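Local coordinates for protein putative hexose oxidase (Nonomuraea sp. ATCC 39727, PDB 5AWV) that probably oxidises the sugar portion of teicoplanin-type glycopeptide antibiotics, using a doubly covalently attached FAD, at residues 276-279 against 280-284; 404-407 against 408-411. One frame throughout, in Å; residues are numbered along the deposited sequence.

Contact 1: 276-279 against 280-284; sequences EWYE and RNSGP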
ATOM      1  N   GLU A 276       0.966 -25.891   9.376  1.00 19.06           N
ATOM      2  CA  GLU A 276       1.724 -26.977   8.784  1.00 19.56           C
ATOM      3  C   GLU A 276       1.515 -27.134   7.292  1.00 18.85           C
ATOM      4  O   GLU A 276       2.452 -27.444   6.566  1.00 18.11           O
ATOM      5  CB  GLU A 276       1.484 -28.322   9.536  1.00 22.87           C
ATOM      6  CG  GLU A 276       2.165 -28.209  10.926  1.00 27.96           C
ATOM      7  CD  GLU A 276       1.832 -29.291  11.947  1.00 37.54           C
ATOM      8  OE1 GLU A 276       2.148 -29.126  13.179  1.00 41.04           O
ATOM      9  OE2 GLU A 276       1.245 -30.289  11.528  1.00 43.67           O
ATOM     10  N   TRP A 277       0.275 -26.933   6.834  1.00 18.66           N
ATOM     11  CA  TRP A 277       0.002 -26.964   5.412  1.00 17.20           C
ATOM     12  C   TRP A 277       0.883 -25.860   4.682  1.00 14.61           C
ATOM     13  O   TRP A 277       1.562 -26.152   3.702  1.00 16.33           O
ATOM     14  CB  TRP A 277      -1.499 -26.743   5.113  1.00 15.48           C
ATOM     15  CG  TRP A 277      -1.773 -26.981   3.707  1.00 15.41           C
ATOM     16  CD1 TRP A 277      -2.116 -28.156   3.089  1.00 14.86           C
ATOM     17  CD2 TRP A 277      -1.629 -25.998   2.663  1.00 17.45           C
ATOM     18  NE1 TRP A 277      -2.214 -27.939   1.731  1.00 17.92           N
ATOM     19  CE2 TRP A 277      -1.945 -26.618   1.458  1.00 16.43           C
ATOM     20  CE3 TRP A 277      -1.355 -24.602   2.669  1.00 18.02           C
ATOM     21  CZ2 TRP A 277      -1.901 -25.935   0.229  1.00 19.49           C
ATOM     22  CZ3 TRP A 277      -1.336 -23.941   1.436  1.00 19.16           C
ATOM     23  CH2 TRP A 277      -1.609 -24.581   0.259  1.00 18.82           C
ATOM     24  N   TYR A 278       0.848 -24.648   5.175  1.00 14.86           N
ATOM     25  CA  TYR A 278       1.704 -23.553   4.647  1.00 14.47           C
ATOM     26  C   TYR A 278       3.203 -23.880   4.747  1.00 15.76           C
ATOM     27  O   TYR A 278       3.914 -23.551   3.809  1.00 15.26           O
ATOM     28  CB  TYR A 278       1.358 -22.139   5.196  1.00 14.48           C
ATOM     29  CG  TYR A 278       0.263 -21.461   4.419  1.00 13.41           C
ATOM     30  CD1 TYR A 278       0.559 -20.774   3.254  1.00 12.74           C
ATOM     31  CD2 TYR A 278      -1.069 -21.605   4.756  1.00 13.96           C
ATOM     32  CE1 TYR A 278      -0.387 -20.151   2.478  1.00 13.10           C
ATOM     33  CE2 TYR A 278      -2.059 -21.010   3.970  1.00 14.90           C
ATOM     34  CZ  TYR A 278      -1.714 -20.239   2.815  1.00 15.71           C
ATOM     35  OH  TYR A 278      -2.693 -19.638   2.021  1.00 14.26           O
ATOM     36  N   GLU A 279       3.683 -24.603   5.772  1.00 16.48           N
ATOM     37  CA  GLU A 279       5.106 -24.995   5.809  1.00 17.67           C
ATOM     38  C   GLU A 279       5.456 -25.908   4.690  1.00 18.08           C
ATOM     39  O   GLU A 279       6.554 -25.825   4.188  1.00 17.97           O
ATOM     40  CB  GLU A 279       5.484 -25.730   7.091  1.00 21.25           C
ATOM     41  CG  GLU A 279       5.425 -24.922   8.323  1.00 22.53           C
ATOM     42  CD  GLU A 279       5.723 -25.736   9.613  1.00 26.55           C
ATOM     43  OE1 GLU A 279       5.664 -25.187  10.729  1.00 20.64           O
ATOM     44  OE2 GLU A 279       5.943 -26.942   9.531  1.00 32.74           O
ATOM     45  N   ARG A 280       4.543 -26.808   4.313  1.00 18.84           N
ATOM     46  CA  ARG A 280       4.785 -27.787   3.283  1.00 20.57           C
ATOM     47  C   ARG A 280       4.561 -27.289   1.884  1.00 19.87           C
ATOM     48  O   ARG A 280       5.169 -27.816   0.961  1.00 17.34           O
ATOM     49  CB  ARG A 280       3.915 -29.065   3.484  1.00 22.91           C
ATOM     50  CG  ARG A 280       4.186 -29.830   4.775  1.00 27.33           C
ATOM     51  CD  ARG A 280       3.397 -31.177   4.824  1.00 31.69           C
ATOM     52  NE  ARG A 280       1.929 -30.990   4.669  1.00 40.19           N
ATOM     53  CZ  ARG A 280       1.041 -30.745   5.656  1.00 44.33           C
ATOM     54  NH1 ARG A 280       1.430 -30.681   6.942  1.00 45.06           N
ATOM     55  NH2 ARG A 280      -0.259 -30.537   5.363  1.00 34.62           N
ATOM     56  N   ASN A 281       3.707 -26.280   1.714  1.00 15.45           N
ATOM     57  CA  ASN A 281       3.197 -25.922   0.379  1.00 15.79           C
ATOM     58  C   ASN A 281       3.430 -24.428  -0.077  1.00 15.79           C
ATOM     59  O   ASN A 281       2.535 -23.822  -0.717  1.00 16.11           O
ATOM     60  CB  ASN A 281       1.734 -26.299   0.337  1.00 14.23           C
ATOM     61  CG  ASN A 281       1.558 -27.831   0.462  1.00 18.67           C
ATOM     62  OD1 ASN A 281       2.062 -28.548  -0.373  1.00 17.59           O
ATOM     63  ND2 ASN A 281       1.008 -28.282   1.537  1.00 17.93           N
ATOM     64  N   SER A 282       4.580 -23.865   0.331  1.00 15.50           N
ATOM     65  CA  SER A 282       4.883 -22.486   0.010  1.00 15.95           C
ATOM     66  C   SER A 282       6.160 -22.343  -0.782  1.00 14.51           C
ATOM     67  O   SER A 282       6.702 -21.247  -0.902  1.00 16.43           O
ATOM     68  CB  SER A 282       4.892 -21.682   1.276  1.00 14.91           C
ATOM     69  OG  SER A 282       3.589 -21.769   1.833  1.00 15.99           O
ATOM     70  N   GLY A 283       6.701 -23.443  -1.276  1.00 16.17           N
ATOM     71  CA  GLY A 283       7.909 -23.410  -2.113  1.00 16.98           C
ATOM     72  C   GLY A 283       7.598 -22.788  -3.470  1.00 18.49           C
ATOM     73  O   GLY A 283       6.466 -22.895  -3.959  1.00 18.00           O
ATOM     74  N   PRO A 284       8.585 -22.101  -4.082  1.00 20.92           N
ATOM     75  CA  PRO A 284       8.427 -21.480  -5.400  1.00 21.15           C
ATOM     76  C   PRO A 284       8.024 -22.481  -6.516  1.00 23.49           C
ATOM     77  O   PRO A 284       7.399 -22.100  -7.519  1.00 21.70           O
ATOM     78  CB  PRO A 284       9.821 -20.932  -5.703  1.00 24.63           C
ATOM     79  CG  PRO A 284      10.749 -21.340  -4.618  1.00 25.23           C
ATOM     80  CD  PRO A 284       9.936 -21.887  -3.476  1.00 24.86           C
TER
HETATM   81  O   HOH W   1      -0.290 -31.047   9.445  1.00 40.41           O
HETATM   82  O   HOH W   2       6.810 -24.691   1.868  1.00 24.15           O

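Contact 2: 404-407 against 408-411; sequences GGKV and NTVD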
ATOM      1  N   GLY A 404       4.870 -16.260   0.583  1.00 13.98           N
ATOM      2  CA  GLY A 404       5.859 -17.150   0.035  1.00 13.71           C
ATOM      3  C   GLY A 404       5.728 -17.428  -1.427  1.00 14.47           C
ATOM      4  O   GLY A 404       5.468 -16.502  -2.205  1.00 14.89           O
ATOM      5  N   GLY A 405       5.884 -18.685  -1.805  1.00 13.55           N
ATOM      6  CA  GLY A 405       5.845 -19.115  -3.203  1.00 13.63           C
ATOM      7  C   GLY A 405       6.950 -18.330  -3.965  1.00 14.37           C
ATOM      8  O   GLY A 405       8.129 -18.247  -3.507  1.00 13.54           O
ATOM      9  N   LYS A 406       6.560 -17.632  -5.007  1.00 15.58           N
ATOM     10  CA  LYS A 406       7.536 -16.951  -5.899  1.00 17.15           C
ATOM     11  C   LYS A 406       8.233 -15.750  -5.299  1.00 15.34           C
ATOM     12  O   LYS A 406       9.307 -15.360  -5.737  1.00 14.24           O
ATOM     13  CB  LYS A 406       6.872 -16.486  -7.197  1.00 20.09           C
ATOM     14  CG  LYS A 406       6.450 -17.594  -8.124  1.00 28.43           C
ATOM     15  CD  LYS A 406       7.445 -18.727  -8.326  1.00 33.37           C
ATOM     16  CE  LYS A 406       7.059 -19.552  -9.528  1.00 41.11           C
ATOM     17  NZ  LYS A 406       8.231 -20.416  -9.849  1.00 52.21           N
ATOM     18  N   VAL A 407       7.651 -15.189  -4.259  1.00 14.97           N
ATOM     19  CA  VAL A 407       8.327 -14.242  -3.426  1.00 13.49           C
ATOM     20  C   VAL A 407       9.693 -14.775  -3.012  1.00 14.29           C
ATOM     21  O   VAL A 407      10.703 -14.017  -3.026  1.00 16.17           O
ATOM     22  CB  VAL A 407       7.537 -13.938  -2.151  1.00 12.23           C
ATOM     23  CG1 VAL A 407       8.380 -13.134  -1.222  1.00 11.91           C
ATOM     24  CG2 VAL A 407       6.259 -13.186  -2.427  1.00 11.47           C
ATOM     25  N   ASN A 408       9.780 -16.062  -2.739  1.00 13.97           N
ATOM     26  CA  ASN A 408      10.953 -16.600  -2.103  1.00 13.91           C
ATOM     27  C   ASN A 408      11.994 -17.106  -3.073  1.00 14.90           C
ATOM     28  O   ASN A 408      12.945 -17.701  -2.652  1.00 16.52           O
ATOM     29  CB  ASN A 408      10.595 -17.715  -1.143  1.00 14.62           C
ATOM     30  CG  ASN A 408       9.649 -17.233   0.004  1.00 13.46           C
ATOM     31  OD1 ASN A 408       9.418 -16.095   0.148  1.00 15.65           O
ATOM     32  ND2 ASN A 408       9.131 -18.132   0.785  1.00 13.11           N
ATOM     33  N   THR A 409      11.884 -16.743  -4.332  1.00 18.22           N
ATOM     34  CA  THR A 409      13.001 -16.980  -5.298  1.00 19.19           C
ATOM     35  C   THR A 409      14.087 -15.876  -5.188  1.00 19.71           C
ATOM     36  O   THR A 409      15.158 -15.996  -5.751  1.00 21.42           O
ATOM     37  CB  THR A 409      12.459 -17.014  -6.705  1.00 16.49           C
ATOM     38  OG1 THR A 409      11.820 -15.760  -7.006  1.00 17.20           O
ATOM     39  CG2 THR A 409      11.477 -18.163  -6.937  1.00 18.40           C
ATOM     40  N   VAL A 410      13.773 -14.755  -4.570  1.00 15.72           N
ATOM     41  CA  VAL A 410      14.634 -13.584  -4.548  1.00 18.05           C
ATOM     42  C   VAL A 410      15.585 -13.632  -3.346  1.00 18.29           C
ATOM     43  O   VAL A 410      15.199 -14.000  -2.257  1.00 14.75           O
ATOM     44  CB  VAL A 410      13.778 -12.299  -4.526  1.00 16.61           C
ATOM     45  CG1 VAL A 410      14.619 -11.037  -4.445  1.00 16.91           C
ATOM     46  CG2 VAL A 410      12.935 -12.224  -5.828  1.00 16.78           C
ATOM     47  N   ASP A 411      16.839 -13.262  -3.527  1.00 16.55           N
ATOM     48  CA  ASP A 411      17.783 -13.216  -2.453  1.00 16.09           C
ATOM     49  C   ASP A 411      17.380 -12.099  -1.468  1.00 16.05           C
ATOM     50  O   ASP A 411      16.973 -11.031  -1.896  1.00 16.23           O
ATOM     51  CB  ASP A 411      19.135 -12.856  -3.028  1.00 17.50           C
ATOM     52  CG  ASP A 411      20.210 -12.857  -1.986  1.00 21.81           C
ATOM     53  OD1 ASP A 411      20.421 -11.827  -1.341  1.00 23.06           O
ATOM     54  OD2 ASP A 411      20.803 -13.953  -1.762  1.00 27.60           O
TER

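Contact 1: 276-279 against 280-284
Asn281 lays its side chain over one face of the Trp277 indole just where helix 264-280 runs out. Its CB sits over the six-membered ring, 3.7 Å from the centroid and close to the ring normal, a CH-pi contact. CG, turned anti to its own carbonyl carbon (chi1 -65°), follows over the CE2 corner of the indole, 3.8 Å from that atom. At the tip, ND2 lies 3.2 Å above the ring plane toward the rim and gives a weak hydrogen bond to Trp277 O; the amide is tilted 37° against the indole. One residue on, Ser282 OG donates to Tyr278 O over 2.7 Å, in the carbonyl plane on a lone pair, and Arg170 NH1 holds the same hydroxyl. Arg280 N bonds to Glu276 O at 3.1 Å; its side chain folds back at chi3 (-57°), placing one guanidinium face over that oxygen, and a water joins NH1 to Glu276 OE2, while OE1 makes a salt bridge with Arg374. Trp277 O thus shares three weak donors, two backbone and one amide, whereas Tyr278 O, beside a long weak bond from Asn281 N, is held mainly by the Ser282 hydroxyl: a polar finish to a helix whose aromatic side packs on strand 291-298.

Contact 2: 404-407 against 408-411
With chi1 at 60°, Thr409 holds OG1 between its own backbone N and carbonyl carbon, which points the hydroxyl back at Lys406 O, 2.8 Å away. Thr409 N reaches that oxygen too, at 3.2 Å, so two donors of one residue grip a single carbonyl. They come from different directions: OG1 lies in the carbonyl plane, whereas the amide stands well above it, 66° out, though its N-H points almost straight at the oxygen. This is a short 3-10 type turn, and the one before it has the same spacing: Asn408 N donates to Gly405 O over 2.8 Å, again from above the carbonyl plane.

Asn408 turns CG anti to its carbonyl carbon, with OD1 nearly eclipsing CA (chi2 -9°). That sets ND2 beside Gly404 CA, 3.5 Å off, while OD1 rests 3.4 Å from Val407 CG1; ND2 also donates to Ala422 O. Gly404 and Gly405 both have positive phi, which favours glycine. Val407 O accepts from Arg420 NH1, and Val410 CB and CG2 lie beside that carbonyl oxygen. The successive carbonyls of Gly404, Gly405 and Lys406 thus take donors three residues on, as in 3-10 turns, the last of them with the threonine hydroxyl added, and the Asn408 amide joins the loop to Ala422, just before strand 424-432.

Contact 1 comes first along the chain and contact 2 more than a hundred residues later, yet their centres lie 12 Å apart on the same side of the molecule. The first finishes helix 264-280 and leads into strand 291-298; the second belongs to the connection between strands 395-402 and 424-432. All three strands belong to the seven-stranded antiparallel sheet, where 291-298 neighbours 395-402. The loops meet directly: Ser282 O and Gly405 N, 2.8 Å apart, probably hydrogen-bond, Lys406 NZ bonds to Pro284 O, and Pro284 packs on Thr409. Arg170 reaches both, linking both loops to helix 169-172 within the FAD-binding part.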